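Local coordinates for protein transcriptional regulator (LacI family) (Clostridium acetobutylicum ATCC 824, PDB 3G85) that probably regulates transcription as a LacI-family factor, its periplasmic-binding-protein-like core being the likely effector-sensing part, at residues L96-S101 against N139-N144; V107-Y112 against V241-E246. All coordinates share one frame; numbering follows the deposited sequence.

In the fold
Interaction 1 bridges the two lobes of the periplasmic-binding-protein-like core; interaction 2 packs two hinge crossings against each other. Interaction 1 runs across the cleft between the lobes, from the loop after strand 94-97 to the first turn of helix 140-155; it is partly buried, and polar side chains meet by packing, their bonds going to neighbours such as N76 and N111. Interaction 2 is buried, and 107-112 and 241-246 meet there through small apolar groups. The two are tied together because strands 94-97 and 105-109 are neighbours in one sheet: N98 N meets V107 O at 2.8 Å. N98 and I243 each lie near bound glycerol, probably from the crystallisation liquor, consistent with both contacts bordering the interlobe cleft.

Interaction 1: residues L96-S101 against N139-N144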
loop_
_atom_site.group_PDB
_atom_site.type_symbol
_atom_site.label_atom_id
_atom_site.label_comp_id
_atom_site.label_asym_id
_atom_site.label_seq_id
_atom_site.Cartn_x
_atom_site.Cartn_y
_atom_site.Cartn_z
ATOM N N LEU A 96 -2.183 13.262 -5.623
ATOM C CA LEU A 96 -1.747 12.564 -4.436
ATOM C C LEU A 96 -2.142 11.102 -4.565
ATOM O O LEU A 96 -3.271 10.795 -4.936
ATOM C CB LEU A 96 -2.400 13.155 -3.187
ATOM C CG LEU A 96 -2.122 14.652 -2.998
ATOM C CD1 LEU A 96 -2.774 15.115 -1.644
ATOM C CD2 LEU A 96 -0.627 14.886 -3.010
ATOM N N PHE A 97 -1.222 10.204 -4.238
ATOM C CA PHE A 97 -1.501 8.787 -4.283
ATOM C C PHE A 97 -1.897 8.305 -2.893
ATOM O O PHE A 97 -1.114 8.438 -1.919
ATOM C CB PHE A 97 -0.255 8.055 -4.805
ATOM C CG PHE A 97 -0.515 6.654 -5.255
ATOM C CD1 PHE A 97 -0.733 6.385 -6.594
ATOM C CD2 PHE A 97 -0.490 5.596 -4.344
ATOM C CE1 PHE A 97 -0.951 5.074 -7.041
ATOM C CE2 PHE A 97 -0.720 4.272 -4.783
ATOM C CZ PHE A 97 -0.958 4.033 -6.143
ATOM N N ASN A 98 -3.109 7.761 -2.791
ATOM C CA ASN A 98 -3.700 7.270 -1.553
ATOM C C ASN A 98 -3.745 8.286 -0.404
ATOM O O ASN A 98 -3.340 7.979 0.726
ATOM C CB ASN A 98 -2.986 5.976 -1.089
ATOM C CG ASN A 98 -3.922 5.012 -0.382
ATOM O OD1 ASN A 98 -5.151 5.109 -0.483
ATOM N ND2 ASN A 98 -3.339 4.066 0.341
ATOM N N ARG A 99 -4.207 9.495 -0.701
ATOM C CA ARG A 99 -4.489 10.499 0.309
ATOM C C ARG A 99 -5.684 11.213 -0.162
ATOM O O ARG A 99 -5.614 11.858 -1.206
ATOM C CB ARG A 99 -3.427 11.591 0.324
ATOM C CG ARG A 99 -2.178 11.191 0.751
ATOM C CD ARG A 99 -2.067 11.190 2.277
ATOM N NE ARG A 99 -0.664 10.884 2.527
ATOM C CZ ARG A 99 -0.087 9.726 2.231
ATOM N NH1 ARG A 99 -0.809 8.716 1.721
ATOM N NH2 ARG A 99 1.205 9.566 2.459
ATOM N N LEU A 100 -6.760 11.182 0.607
ATOM C CA LEU A 100 -7.862 12.052 0.289
ATOM C C LEU A 100 -7.510 13.537 0.548
ATOM O O LEU A 100 -6.748 13.868 1.445
ATOM C CB LEU A 100 -9.174 11.603 0.941
ATOM C CG LEU A 100 -10.447 12.256 0.344
ATOM C CD1 LEU A 100 -10.487 12.259 -1.218
ATOM C CD2 LEU A 100 -11.740 11.668 0.945
ATOM N N SER A 101 -8.019 14.404 -0.312
ATOM C CA SER A 101 -7.755 15.817 -0.224
ATOM C C SER A 101 -8.990 16.570 -0.711
ATOM O O SER A 101 -9.682 16.116 -1.618
ATOM C CB SER A 101 -6.554 16.179 -1.074
ATOM O OG SER A 101 -6.294 17.587 -1.032
ATOM N N ASN A 139 1.616 6.347 6.874
ATOM C CA ASN A 139 0.563 7.354 6.639
ATOM C C ASN A 139 -0.773 6.882 7.195
ATOM O O ASN A 139 -0.870 5.771 7.749
ATOM C CB ASN A 139 0.399 7.613 5.139
ATOM C CG ASN A 139 0.208 6.339 4.352
ATOM O OD1 ASN A 139 -0.519 5.450 4.769
ATOM N ND2 ASN A 139 0.870 6.238 3.216
ATOM N N ASP A 140 -1.803 7.720 7.024
ATOM C CA ASP A 140 -3.132 7.434 7.552
ATOM C C ASP A 140 -3.782 6.221 6.882
ATOM O O ASP A 140 -4.481 5.446 7.534
ATOM C CB ASP A 140 -4.046 8.643 7.367
ATOM C CG ASP A 140 -3.869 9.687 8.438
ATOM O OD1 ASP A 140 -2.792 9.765 9.077
ATOM O OD2 ASP A 140 -4.837 10.446 8.650
ATOM N N ALA A 141 -3.578 6.096 5.570
ATOM C CA ALA A 141 -4.045 4.953 4.800
ATOM C C ALA A 141 -3.635 3.637 5.455
ATOM O O ALA A 141 -4.446 2.746 5.604
ATOM C CB ALA A 141 -3.499 5.016 3.381
HETATM N N MSE A 142 -2.367 3.531 5.854
HETATM C CA MSE A 142 -1.893 2.300 6.498
HETATM C C MSE A 142 -2.542 2.046 7.851
HETATM O O MSE A 142 -2.849 0.891 8.190
HETATM C CB MSE A 142 -0.383 2.307 6.646
HETATM C CG MSE A 142 0.270 1.956 5.374
HETATM SE SE MSE A 142 2.215 1.811 5.516
HETATM C CE MSE A 142 2.329 0.099 6.498
ATOM N N ASP A 143 -2.747 3.118 8.619
ATOM C CA ASP A 143 -3.477 3.017 9.870
ATOM C C ASP A 143 -4.885 2.490 9.602
ATOM O O ASP A 143 -5.340 1.564 10.256
ATOM C CB ASP A 143 -3.554 4.387 10.563
ATOM C CG ASP A 143 -2.319 4.691 11.410
ATOM O OD1 ASP A 143 -1.699 3.724 11.938
ATOM O OD2 ASP A 143 -1.968 5.900 11.552
ATOM N N ASN A 144 -5.549 3.067 8.608
ATOM C CA ASN A 144 -6.906 2.651 8.272
ATOM C C ASN A 144 -7.030 1.211 7.873
ATOM O O ASN A 144 -8.037 0.599 8.175
ATOM C CB ASN A 144 -7.520 3.576 7.219
ATOM C CG ASN A 144 -7.835 4.920 7.791
ATOM O OD1 ASN A 144 -7.962 5.061 9.007
ATOM N ND2 ASN A 144 -7.918 5.936 6.934
#
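R99 and N139 meet across the cleft between the two lobes of a periplasmic-binding-protein-like fold, the loop that follows strand 94-97 reaching the start of helix 140-155. The packing comes first. N139 CB lies over one face of the R99 guanidinium, 3.3 Å above its plane and shifted toward the rim, with the guanidinium and amide planes 65° apart. R99 gets there by bending at chi2 (-83°), which folds its chain back over its own loop. Beside this pair, N98 ND2 presses on A141 CB at 3.2 Å, a tight fit for an amide against a methyl.

The polar contacts run around this packing. R99 NH1 and N139 ND2 are 3.3 Å apart, but both are donors and do not bond; instead N76 OD1 accepts from N139 ND2 and from R99 NH2, which also reaches I77 O. R99 NH1 turns back to N98 O at 2.8 Å, a bond lying in the guanidinium plane but well above the carbonyl plane, so its own loop through N98 O, and N76 and I77 through NH2, fix the guanidinium. N139 is also the N-cap of its helix: OD1 receives M142 N at 2.9 Å, with a C=O...N angle of 175°.

Interaction 2: residues V107-Y112 against V241-E246; sequences VNVDNY and VDIPIE
N98 OD1 is gripped by two donors, the backbone N of V109 and the side-chain ND2 of N111. That one oxygen thus fixes the chain just where it leaves strand 105-109 and where helix 111-124 begins. The far end of the N111 amide is engaged too: its OD1 accepts from R145 NH1 of helix 140-155, in the other lobe.

With its backbone set this way, V109 points its side chain toward 241-246, and the contact itself is wholly apolar. CG2, anti to the backbone N as chi1 of 68° places it, rests 3.9 Å from P244 CD, the ring carbon next to the proline nitrogen. V109 CG1 is turned instead to I243, meeting the branch methyl CG2 at a looser 4.3 Å. One valine fork therefore straddles two consecutive residues, and its axis runs slantwise to the proline ring.

These are two of the interdomain crossings that make the hinge of a periplasmic-binding-protein-like core: 107-112 leaves the sheet of one lobe for the other, and 241-246 comes back from strand 239-242 into helix 245-260. On the returning crossing P244 is the centre of an inverse gamma turn, closed by a weak bond from I245 N to I243 O at 2.8 Å, and it stands at the N-cap position of the helix. Its ring also touches F272 of strand 269-272. D242 turns its CB away from 107-112; its OD2 forms salt bridges to R228 and R29.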
loop_
_atom_site.group_PDB
_atom_site.type_symbol
_atom_site.label_atom_id
_atom_site.label_comp_id
_atom_site.label_asym_id
_atom_site.label_seq_id
_atom_site.Cartn_x
_atom_site.Cartn_y
_atom_site.Cartn_z
ATOM N N VAL A 107 -5.733 9.554 -6.381
ATOM C CA VAL A 107 -6.102 8.188 -6.728
ATOM C C VAL A 107 -5.803 7.341 -5.472
ATOM O O VAL A 107 -4.641 7.273 -5.023
ATOM C CB VAL A 107 -5.307 7.692 -7.997
ATOM C CG1 VAL A 107 -5.578 6.260 -8.327
ATOM C CG2 VAL A 107 -5.657 8.534 -9.245
ATOM N N ASN A 108 -6.838 6.749 -4.897
ATOM C CA ASN A 108 -6.758 6.126 -3.570
ATOM C C ASN A 108 -7.350 4.744 -3.596
ATOM O O ASN A 108 -7.962 4.345 -4.585
ATOM C CB ASN A 108 -7.518 6.937 -2.509
ATOM C CG ASN A 108 -7.186 8.436 -2.524
ATOM O OD1 ASN A 108 -8.081 9.265 -2.332
ATOM N ND2 ASN A 108 -5.955 8.790 -2.760
ATOM N N VAL A 109 -7.138 3.984 -2.526
ATOM C CA VAL A 109 -7.787 2.687 -2.421
ATOM C C VAL A 109 -8.611 2.733 -1.139
ATOM O O VAL A 109 -8.323 3.515 -0.231
ATOM C CB VAL A 109 -6.754 1.516 -2.506
ATOM C CG1 VAL A 109 -5.851 1.529 -1.249
ATOM C CG2 VAL A 109 -7.450 0.138 -2.719
ATOM N N ASP A 110 -9.677 1.946 -1.045
ATOM C CA ASP A 110 -10.453 1.974 0.219
ATOM C C ASP A 110 -9.789 1.122 1.285
ATOM O O ASP A 110 -10.021 -0.081 1.383
ATOM C CB ASP A 110 -11.911 1.567 0.036
ATOM C CG ASP A 110 -12.785 1.995 1.257
ATOM O OD1 ASP A 110 -12.291 2.015 2.413
ATOM O OD2 ASP A 110 -13.972 2.322 1.063
ATOM N N ASN A 111 -8.936 1.783 2.052
ATOM C CA ASN A 111 -8.005 1.160 2.987
ATOM C C ASN A 111 -8.733 0.421 4.089
ATOM O O ASN A 111 -8.456 -0.719 4.332
ATOM C CB ASN A 111 -7.076 2.242 3.549
ATOM C CG ASN A 111 -6.166 2.804 2.479
ATOM O OD1 ASN A 111 -5.281 2.104 1.994
ATOM N ND2 ASN A 111 -6.411 4.058 2.068
ATOM N N TYR A 112 -9.672 1.100 4.746
ATOM C CA TYR A 112 -10.474 0.447 5.767
ATOM C C TYR A 112 -11.130 -0.834 5.232
ATOM O O TYR A 112 -11.057 -1.876 5.874
ATOM C CB TYR A 112 -11.492 1.435 6.325
ATOM C CG TYR A 112 -12.246 0.897 7.531
ATOM C CD1 TYR A 112 -11.837 1.218 8.826
ATOM C CD2 TYR A 112 -13.358 0.054 7.365
ATOM C CE1 TYR A 112 -12.525 0.715 9.940
ATOM C CE2 TYR A 112 -14.050 -0.426 8.466
ATOM C CZ TYR A 112 -13.625 -0.092 9.745
ATOM O OH TYR A 112 -14.324 -0.588 10.846
ATOM N N VAL A 241 -4.981 -9.195 0.144
ATOM C CA VAL A 241 -5.863 -8.110 -0.228
ATOM C C VAL A 241 -4.912 -7.087 -0.893
ATOM O O VAL A 241 -3.993 -6.556 -0.254
ATOM C CB VAL A 241 -6.646 -7.505 0.959
ATOM C CG1 VAL A 241 -7.736 -6.587 0.369
ATOM C CG2 VAL A 241 -7.275 -8.641 1.825
ATOM N N ASP A 242 -5.076 -6.903 -2.194
ATOM C CA ASP A 242 -4.032 -6.258 -2.988
ATOM C C ASP A 242 -4.291 -4.788 -3.134
ATOM O O ASP A 242 -5.440 -4.358 -3.333
ATOM C CB ASP A 242 -3.934 -6.907 -4.383
ATOM C CG ASP A 242 -2.716 -6.454 -5.161
ATOM O OD1 ASP A 242 -1.601 -6.432 -4.590
ATOM O OD2 ASP A 242 -2.864 -6.124 -6.370
ATOM N N ILE A 243 -3.229 -4.007 -3.023
ATOM C CA ILE A 243 -3.305 -2.603 -3.420
ATOM C C ILE A 243 -3.010 -2.619 -4.935
ATOM O O ILE A 243 -1.916 -2.938 -5.307
ATOM C CB ILE A 243 -2.246 -1.764 -2.750
ATOM C CG1 ILE A 243 -2.325 -1.878 -1.232
ATOM C CG2 ILE A 243 -2.442 -0.285 -3.126
ATOM C CD1 ILE A 243 -1.276 -1.005 -0.508
ATOM N N PRO A 244 -3.989 -2.252 -5.781
ATOM C CA PRO A 244 -3.875 -2.365 -7.257
ATOM C C PRO A 244 -3.023 -1.240 -7.862
ATOM O O PRO A 244 -3.507 -0.377 -8.624
ATOM C CB PRO A 244 -5.337 -2.368 -7.724
ATOM C CG PRO A 244 -6.064 -1.474 -6.639
ATOM C CD PRO A 244 -5.289 -1.696 -5.335
ATOM N N ILE A 245 -1.733 -1.271 -7.532
ATOM C CA ILE A 245 -0.850 -0.164 -7.803
ATOM C C ILE A 245 -0.690 0.067 -9.295
ATOM O O ILE A 245 -0.662 1.229 -9.730
ATOM C CB ILE A 245 0.510 -0.346 -7.128
ATOM C CG1 ILE A 245 0.338 -0.177 -5.595
ATOM C CG2 ILE A 245 1.530 0.680 -7.661
ATOM C CD1 ILE A 245 1.442 -0.914 -4.767
ATOM N N GLU A 246 -0.575 -1.012 -10.079
ATOM C CA GLU A 246 -0.418 -0.826 -11.535
ATOM C C GLU A 246 -1.572 -0.012 -12.141
ATOM O O GLU A 246 -1.304 0.986 -12.825
ATOM C CB GLU A 246 -0.191 -2.144 -12.299
ATOM C CG GLU A 246 1.071 -2.887 -11.823
ATOM C CD GLU A 246 0.838 -3.784 -10.627
ATOM O OE1 GLU A 246 -0.244 -3.751 -10.011
ATOM O OE2 GLU A 246 1.776 -4.517 -10.290
#